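Local coordinates for glycoside hydrolase family protein (Novosphingobium sp. PP1Y, PDB 6Q2F) that probably hydrolyses alpha-L-rhamnosides as the alpha-L-rhamnosidase RHA-P, and carries a bound sodium ion, at residues E586-M591 and Y748-V753; A597-A602 and I623-G628. All coordinates share one frame; numbering follows the deposited sequence.

In the fold
The chain starts a (beta/alpha)8 barrel with strands 56-62, 85-91 and 127-131, passes through antiparallel sheets and resumes the barrel at strand 497-502; both contacts start in the loop between strands 579-582 and 604-610. Residues 586-591 come first and include a sodium ligand; residues 597-602 follow. Interaction 2 closes a short loop over 20 intervening residues and ties the approach to strand 604-610 to helix 620-636, the next helix of the barrel. Interaction 1 closes over 156 residues and encloses interaction 2, joining the barrel loop to residues 748-753, which lead into strand 762-765 of the next mixed sheet. The two contacts meet where Glu-586 CA lies 3.6 Å from Asp-625 CG.

Interaction 1 of 2, residues E586-M591 and Y748-V753; sequences EDHRPM and YGDEPV. With NA (sodium ion), chain B.
His-588 reaches Gly-749 and Asp-750 from the loop that follows strand 579-582 of the (beta/alpha)8 barrel, joining the barrel to the loop ahead of strand 762-765. The close part is the backbone of Gly-749, which is buried: His-588 CA and Gly-749 CA are 4.8 Å apart, and the ring reaches Gly-749 O obliquely with NE2 and CE1. His-588 NE2 sits 3.2 Å from Gly-749 O, but at a poor angle that makes no hydrogen bond. His-588 NE2 donates instead toward the looser, exposed side, to Asp-750 OD1 at 2.9 Å (156°). OD1 lies near the ring plane, whereas NE2 stands above the carboxylate plane; the two planes are turned 46° apart. The other carboxylate oxygen, OD2, has a salt bridge to Arg-392, so the Asp-750 side chain is held from two directions. The imidazole is likewise gripped at both nitrogens, which fixes its rotation. Two residues before His-588, Glu-586 extends fully, with CG anti to the backbone N (chi1 -177°), and its OE2 binds sodium at 2.4 Å; Asp-503, Ser-504, Glu-583 and Glu-644 complete the site. Between them, Asp-587 holds the far side of the imidazole: ND1 of His-588 donates in the ring plane to Asp-587 OD1 at 2.6 Å, nearly in line with the C-O bond.

Interaction 2 of 2, residues A597-A602 and I623-G628; sequences AMRSHA and IADMKG
Arg-599 spans from a type I beta turn (599-602) to Asp-625 on helix 620-636, a buried salt bridge within the (beta/alpha)8 barrel that joins the approach to strand 604-610 with the helix after it. The side chains cross at about a right angle, yet their flat ends are almost parallel, with guanidinium and carboxylate planes 15° apart. They are stepped rather than coplanar: NH1 of Arg-599 meets Asp-625 OD1 at 2.8 Å from above the carboxylate plane, so one nitrogen and one oxygen make the bridge. A bend at chi3 (-78°) turns the guanidinium toward the helix backbone, where Asp-625 O takes weak hydrogen bonds from Arg-599 NH1 and NH2. Beside it, Arg-599 NH2 lies 3.7 Å from Gly-628 C. Outside the two segments, Arg-599 NE donates to Asp-595 O and NH1 to Met-606 O, while Asp-625 OD2 takes a weak bond from Ala-608 N of the strand. Several bonds thus fix this buried cation in orientation. In the guanidinium plane, a water accepts a weak bond from Arg-599 NH2 at 2.6 Å and lies 2.9 Å from Ala-624 O, one of several acceptors competing for its protons.

Interaction 1 of 2, residues E586-M591 and Y748-V753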
ATOM      1  N   GLU A 586      -2.355  -1.122   0.975  1.00 24.45           N
ATOM      2  CA  GLU A 586      -0.901  -0.935   1.068  1.00 27.75           C
ATOM      3  C   GLU A 586      -0.151  -2.219   1.390  1.00 30.03           C
ATOM      4  O   GLU A 586       0.761  -2.603   0.645  1.00 28.80           O
ATOM      5  CB  GLU A 586      -0.522   0.143   2.103  1.00 26.34           C
ATOM      6  CG  GLU A 586       1.004   0.389   2.159  1.00 28.85           C
ATOM      7  CD  GLU A 586       1.414   1.458   3.157  1.00 35.51           C
ATOM      8  OE1 GLU A 586       2.271   1.143   3.999  1.00 37.26           O
ATOM      9  OE2 GLU A 586       0.898   2.591   3.097  1.00 35.65           O
ATOM     10  N   ASP A 587      -0.518  -2.885   2.483  1.00 26.64           N
ATOM     11  CA  ASP A 587       0.281  -3.962   3.073  1.00 24.03           C
ATOM     12  C   ASP A 587      -0.563  -5.234   3.160  1.00 31.20           C
ATOM     13  O   ASP A 587      -1.397  -5.375   4.063  1.00 32.81           O
ATOM     14  CB  ASP A 587       0.800  -3.532   4.451  1.00 28.19           C
ATOM     15  CG  ASP A 587       1.786  -4.520   5.059  1.00 33.00           C
ATOM     16  OD1 ASP A 587       2.175  -5.489   4.383  1.00 31.08           O
ATOM     17  OD2 ASP A 587       2.188  -4.302   6.226  1.00 38.21           O
ATOM     18  N   HIS A 588      -0.319  -6.164   2.229  1.00 28.44           N
ATOM     19  CA  HIS A 588      -1.020  -7.460   2.153  1.00 28.05           C
ATOM     20  C   HIS A 588      -2.530  -7.212   2.207  1.00 28.14           C
ATOM     21  O   HIS A 588      -3.052  -6.415   1.416  1.00 28.72           O
ATOM     22  CB  HIS A 588      -0.484  -8.381   3.225  1.00 31.96           C
ATOM     23  CG  HIS A 588       0.956  -8.725   3.046  1.00 35.76           C
ATOM     24  ND1 HIS A 588       1.973  -7.885   3.439  1.00 35.27           N
ATOM     25  CD2 HIS A 588       1.552  -9.811   2.503  1.00 33.90           C
ATOM     26  CE1 HIS A 588       3.136  -8.444   3.158  1.00 39.99           C
ATOM     27  NE2 HIS A 588       2.910  -9.612   2.588  1.00 35.15           N
ATOM     28  N   ARG A 589      -3.265  -7.850   3.117  1.00 27.93           N
ATOM     29  CA  ARG A 589      -4.723  -7.844   3.090  1.00 28.77           C
ATOM     30  C   ARG A 589      -5.232  -7.572   4.496  1.00 33.37           C
ATOM     31  O   ARG A 589      -5.632  -8.495   5.220  1.00 37.63           O
ATOM     32  CB  ARG A 589      -5.260  -9.163   2.527  1.00 33.35           C
ATOM     33  CG  ARG A 589      -6.782  -9.141   2.265  1.00 29.59           C
ATOM     34  CD  ARG A 589      -7.258 -10.409   1.574  1.00 30.22           C
ATOM     35  NE  ARG A 589      -8.532 -10.172   0.894  1.00 33.70           N
ATOM     36  CZ  ARG A 589      -9.169 -11.062   0.139  1.00 28.73           C
ATOM     37  NH1 ARG A 589      -8.661 -12.280  -0.044  1.00 21.90           N
ATOM     38  NH2 ARG A 589     -10.317 -10.725  -0.435  1.00 27.15           N
ATOM     39  N   PRO A 590      -5.211  -6.309   4.926  1.00 30.92           N
ATOM     40  CA  PRO A 590      -5.620  -5.997   6.303  1.00 28.70           C
ATOM     41  C   PRO A 590      -7.124  -6.091   6.517  1.00 32.64           C
ATOM     42  O   PRO A 590      -7.560  -6.281   7.656  1.00 30.12           O
ATOM     43  CB  PRO A 590      -5.120  -4.561   6.496  1.00 27.36           C
ATOM     44  CG  PRO A 590      -5.146  -3.997   5.131  1.00 26.47           C
ATOM     45  CD  PRO A 590      -4.771  -5.115   4.200  1.00 26.74           C
HETATM   46  N   MSE A 591      -7.921  -5.957   5.458  1.00 31.02           N
HETATM   47  CA  MSE A 591      -9.377  -6.099   5.551  1.00 29.54           C
HETATM   48  C   MSE A 591      -9.933  -6.410   4.164  1.00 34.47           C
HETATM   49  O   MSE A 591      -9.181  -6.410   3.187  1.00 28.25           O
HETATM   50  CB  MSE A 591     -10.022  -4.832   6.083  1.00 24.10           C
HETATM   51  CG  MSE A 591      -9.902  -3.674   5.108  1.00 30.59           C
HETATM   52 SE   MSE A 591     -10.691  -1.990   5.667  1.00 39.31          SE
HETATM   53  CE  MSE A 591     -12.572  -2.481   5.835  1.00 33.83           C
ATOM     54  N   TYR A 748      -0.286 -10.212  -4.706  1.00 29.18           N
ATOM     55  CA  TYR A 748       1.121  -9.984  -4.982  1.00 29.58           C
ATOM     56  C   TYR A 748       1.824  -9.357  -3.779  1.00 27.23           C
ATOM     57  O   TYR A 748       2.833  -8.666  -3.926  1.00 31.67           O
ATOM     58  CB  TYR A 748       1.258  -9.125  -6.243  1.00 26.07           C
ATOM     59  CG  TYR A 748       0.445  -9.706  -7.384  1.00 26.78           C
ATOM     60  CD1 TYR A 748       0.671 -11.010  -7.823  1.00 27.23           C
ATOM     61  CD2 TYR A 748      -0.562  -8.972  -7.998  1.00 27.02           C
ATOM     62  CE1 TYR A 748      -0.075 -11.564  -8.847  1.00 26.49           C
ATOM     63  CE2 TYR A 748      -1.316  -9.510  -9.044  1.00 24.89           C
ATOM     64  CZ  TYR A 748      -1.068 -10.805  -9.455  1.00 28.38           C
ATOM     65  OH  TYR A 748      -1.825 -11.361 -10.476  1.00 26.41           O
ATOM     66  N   GLY A 749       1.286  -9.608  -2.580  1.00 30.73           N
ATOM     67  CA  GLY A 749       1.872  -9.098  -1.349  1.00 32.35           C
ATOM     68  C   GLY A 749       3.204  -9.725  -1.016  1.00 32.63           C
ATOM     69  O   GLY A 749       4.052  -9.069  -0.404  1.00 33.98           O
ATOM     70  N   ASP A 750       3.417 -10.968  -1.439  1.00 32.01           N
ATOM     71  CA  ASP A 750       4.659 -11.688  -1.190  1.00 39.42           C
ATOM     72  C   ASP A 750       5.407 -12.006  -2.471  1.00 44.44           C
ATOM     73  O   ASP A 750       6.618 -11.757  -2.559  1.00 41.97           O
ATOM     74  CB  ASP A 750       4.354 -12.981  -0.424  1.00 42.26           C
ATOM     75  CG  ASP A 750       3.740 -12.712   0.931  1.00 50.57           C
ATOM     76  OD1 ASP A 750       4.346 -11.969   1.733  1.00 51.17           O
ATOM     77  OD2 ASP A 750       2.649 -13.240   1.190  1.00 55.44           O
ATOM     78  N   GLU A 751       4.717 -12.553  -3.466  1.00 35.41           N
ATOM     79  CA  GLU A 751       5.318 -12.878  -4.739  1.00 38.60           C
ATOM     80  C   GLU A 751       4.836 -11.899  -5.793  1.00 37.35           C
ATOM     81  O   GLU A 751       3.622 -11.695  -5.925  1.00 40.78           O
ATOM     82  CB  GLU A 751       4.958 -14.308  -5.139  1.00 48.80           C
ATOM     83  CG  GLU A 751       5.474 -15.336  -4.146  1.00 68.60           C
ATOM     84  CD  GLU A 751       5.165 -16.760  -4.553  1.00 91.59           C
ATOM     85  OE1 GLU A 751       4.252 -16.962  -5.388  1.00 99.48           O
ATOM     86  OE2 GLU A 751       5.845 -17.680  -4.040  1.00 99.15           O
ATOM     87  N   PRO A 752       5.735 -11.270  -6.545  1.00 33.70           N
ATOM     88  CA  PRO A 752       5.290 -10.338  -7.580  1.00 36.21           C
ATOM     89  C   PRO A 752       4.544 -11.066  -8.686  1.00 35.96           C
ATOM     90  O   PRO A 752       4.649 -12.279  -8.854  1.00 33.52           O
ATOM     91  CB  PRO A 752       6.589  -9.728  -8.099  1.00 29.68           C
ATOM     92  CG  PRO A 752       7.611 -10.794  -7.840  1.00 30.94           C
ATOM     93  CD  PRO A 752       7.197 -11.446  -6.543  1.00 32.36           C
ATOM     94  N   VAL A 753       3.763 -10.303  -9.435  1.00 31.43           N
ATOM     95  CA  VAL A 753       3.023 -10.869 -10.555  1.00 32.10           C
ATOM     96  C   VAL A 753       4.031 -11.526 -11.505  1.00 37.28           C
ATOM     97  O   VAL A 753       4.992 -10.890 -11.959  1.00 34.80           O
ATOM     98  CB  VAL A 753       2.145  -9.787 -11.226  1.00 28.83           C
ATOM     99  CG1 VAL A 753       2.999  -8.664 -11.892  1.00 27.40           C
ATOM    100  CG2 VAL A 753       1.165 -10.413 -12.207  1.00 29.68           C
TER
HETATM  101 NA    NA B1201       0.259   4.438   4.466  1.00 37.66          NA

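Interaction 2 of 2, residues A597-A602 and I623-G628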
ATOM      1  N   ALA A 597     -10.700  -0.310  -6.513  1.00 22.42           N
ATOM      2  CA  ALA A 597     -12.006   0.299  -6.284  1.00 23.31           C
ATOM      3  C   ALA A 597     -11.924   1.319  -5.159  1.00 23.01           C
ATOM      4  O   ALA A 597     -12.493   2.409  -5.245  1.00 26.46           O
ATOM      5  CB  ALA A 597     -13.033  -0.793  -5.967  1.00 24.26           C
HETATM    6  N   MSE A 598     -11.170   0.998  -4.126  1.00 19.96           N
HETATM    7  CA  MSE A 598     -11.024   1.871  -2.956  1.00 23.35           C
HETATM    8  C   MSE A 598     -10.418   3.227  -3.327  1.00 27.97           C
HETATM    9  O   MSE A 598     -10.614   4.203  -2.616  1.00 29.24           O
HETATM   10  CB  MSE A 598     -10.175   1.181  -1.902  1.00 25.00           C
HETATM   11  CG  MSE A 598     -10.884   0.035  -1.211  1.00 22.30           C
HETATM   12 SE   MSE A 598      -9.584  -1.160  -0.408  0.89 25.49          SE
HETATM   13  CE  MSE A 598      -9.098   0.040   1.088  1.00 27.70           C
ATOM     14  N   ARG A 599      -9.708   3.290  -4.457  1.00 22.16           N
ATOM     15  CA  ARG A 599      -9.054   4.529  -4.858  1.00 23.26           C
ATOM     16  C   ARG A 599      -9.681   5.167  -6.089  1.00 26.45           C
ATOM     17  O   ARG A 599      -9.264   6.256  -6.486  1.00 22.67           O
ATOM     18  CB  ARG A 599      -7.558   4.282  -5.082  1.00 27.34           C
ATOM     19  CG  ARG A 599      -6.772   4.002  -3.810  1.00 28.78           C
ATOM     20  CD  ARG A 599      -5.249   3.737  -4.040  1.00 25.56           C
ATOM     21  NE  ARG A 599      -5.035   2.387  -4.522  1.00 27.99           N
ATOM     22  CZ  ARG A 599      -3.906   1.706  -4.394  1.00 30.85           C
ATOM     23  NH1 ARG A 599      -2.857   2.250  -3.795  1.00 30.26           N
ATOM     24  NH2 ARG A 599      -3.830   0.475  -4.867  1.00 33.65           N
ATOM     25  N   SER A 600     -10.706   4.543  -6.665  1.00 26.15           N
ATOM     26  CA  SER A 600     -11.248   4.965  -7.950  1.00 27.92           C
ATOM     27  C   SER A 600     -11.974   6.303  -7.873  1.00 26.45           C
ATOM     28  O   SER A 600     -12.148   6.969  -8.897  1.00 28.84           O
ATOM     29  CB  SER A 600     -12.196   3.878  -8.470  1.00 26.71           C
ATOM     30  OG  SER A 600     -13.272   3.712  -7.557  1.00 31.53           O
ATOM     31  N   HIS A 601     -12.436   6.680  -6.690  1.00 24.58           N
ATOM     32  CA  HIS A 601     -13.151   7.932  -6.471  1.00 27.56           C
ATOM     33  C   HIS A 601     -12.239   9.078  -6.071  1.00 25.67           C
ATOM     34  O   HIS A 601     -12.674  10.233  -6.083  1.00 29.17           O
ATOM     35  CB  HIS A 601     -14.217   7.751  -5.383  1.00 27.46           C
ATOM     36  CG  HIS A 601     -15.098   6.559  -5.591  1.00 27.17           C
ATOM     37  ND1 HIS A 601     -16.037   6.497  -6.599  1.00 29.26           N
ATOM     38  CD2 HIS A 601     -15.205   5.395  -4.903  1.00 25.79           C
ATOM     39  CE1 HIS A 601     -16.672   5.341  -6.531  1.00 29.47           C
ATOM     40  NE2 HIS A 601     -16.181   4.653  -5.516  1.00 31.69           N
ATOM     41  N   ALA A 602     -11.005   8.781  -5.699  1.00 21.89           N
ATOM     42  CA  ALA A 602     -10.110   9.814  -5.209  1.00 20.47           C
ATOM     43  C   ALA A 602      -9.557  10.615  -6.377  1.00 22.21           C
ATOM     44  O   ALA A 602      -9.460  10.127  -7.504  1.00 26.41           O
ATOM     45  CB  ALA A 602      -8.960   9.204  -4.403  1.00 17.01           C
ATOM     46  N   ILE A 623       5.154  -2.694  -4.274  1.00 28.70           N
ATOM     47  CA  ILE A 623       5.145  -2.675  -5.736  1.00 21.93           C
ATOM     48  C   ILE A 623       3.713  -2.830  -6.244  1.00 23.84           C
ATOM     49  O   ILE A 623       3.228  -2.037  -7.054  1.00 28.37           O
ATOM     50  CB  ILE A 623       6.061  -3.779  -6.297  1.00 27.58           C
ATOM     51  CG1 ILE A 623       7.513  -3.647  -5.781  1.00 33.16           C
ATOM     52  CG2 ILE A 623       5.967  -3.823  -7.819  1.00 31.85           C
ATOM     53  CD1 ILE A 623       8.191  -2.312  -6.053  1.00 33.66           C
ATOM     54  N   ALA A 624       3.013  -3.857  -5.749  1.00 25.54           N
ATOM     55  CA  ALA A 624       1.601  -4.043  -6.092  1.00 24.94           C
ATOM     56  C   ALA A 624       0.768  -2.827  -5.705  1.00 25.43           C
ATOM     57  O   ALA A 624      -0.093  -2.389  -6.475  1.00 28.18           O
ATOM     58  CB  ALA A 624       1.058  -5.301  -5.411  1.00 21.31           C
ATOM     59  N   ASP A 625       1.041  -2.254  -4.526  1.00 25.94           N
ATOM     60  CA  ASP A 625       0.304  -1.077  -4.066  1.00 24.45           C
ATOM     61  C   ASP A 625       0.420   0.066  -5.069  1.00 25.21           C
ATOM     62  O   ASP A 625      -0.584   0.695  -5.442  1.00 25.81           O
ATOM     63  CB  ASP A 625       0.832  -0.655  -2.689  1.00 24.92           C
ATOM     64  CG  ASP A 625       0.022   0.470  -2.059  1.00 30.16           C
ATOM     65  OD1 ASP A 625      -1.197   0.556  -2.319  1.00 33.55           O
ATOM     66  OD2 ASP A 625       0.629   1.284  -1.315  1.00 29.18           O
HETATM   67  N   MSE A 626       1.640   0.339  -5.531  1.00 24.18           N
HETATM   68  CA  MSE A 626       1.883   1.415  -6.480  1.00 23.57           C
HETATM   69  C   MSE A 626       1.331   1.100  -7.866  1.00 24.71           C
HETATM   70  O   MSE A 626       0.841   1.982  -8.572  1.00 25.08           O
HETATM   71  CB  MSE A 626       3.387   1.706  -6.596  1.00 19.48           C
HETATM   72  CG  MSE A 626       4.008   2.464  -5.432  1.00 29.52           C
HETATM   73 SE   MSE A 626       5.946   2.770  -5.813  1.00 33.69          SE
HETATM   74  CE  MSE A 626       6.611   0.954  -5.603  1.00 20.15           C
ATOM     75  N   LYS A 627       1.466  -0.158  -8.279  1.00 22.30           N
ATOM     76  CA  LYS A 627       0.984  -0.524  -9.604  1.00 27.34           C
ATOM     77  C   LYS A 627      -0.536  -0.445  -9.641  1.00 27.07           C
ATOM     78  O   LYS A 627      -1.123   0.035 -10.618  1.00 23.47           O
ATOM     79  CB  LYS A 627       1.479  -1.925  -9.980  1.00 25.90           C
ATOM     80  CG  LYS A 627       1.310  -2.272 -11.472  1.00 27.87           C
ATOM     81  CD  LYS A 627       2.123  -1.356 -12.377  1.00 25.34           C
ATOM     82  CE  LYS A 627       1.993  -1.779 -13.871  1.00 27.23           C
ATOM     83  NZ  LYS A 627       2.727  -0.821 -14.751  1.00 28.46           N
ATOM     84  N   GLY A 628      -1.187  -0.853  -8.549  1.00 25.59           N
ATOM     85  CA  GLY A 628      -2.626  -0.668  -8.448  1.00 24.54           C
ATOM     86  C   GLY A 628      -3.014   0.791  -8.506  1.00 25.05           C
ATOM     87  O   GLY A 628      -3.939   1.174  -9.224  1.00 24.99           O
TER
HETATM   88  O   HOH W   1      -2.673  -1.766  -5.244  1.00 27.21           O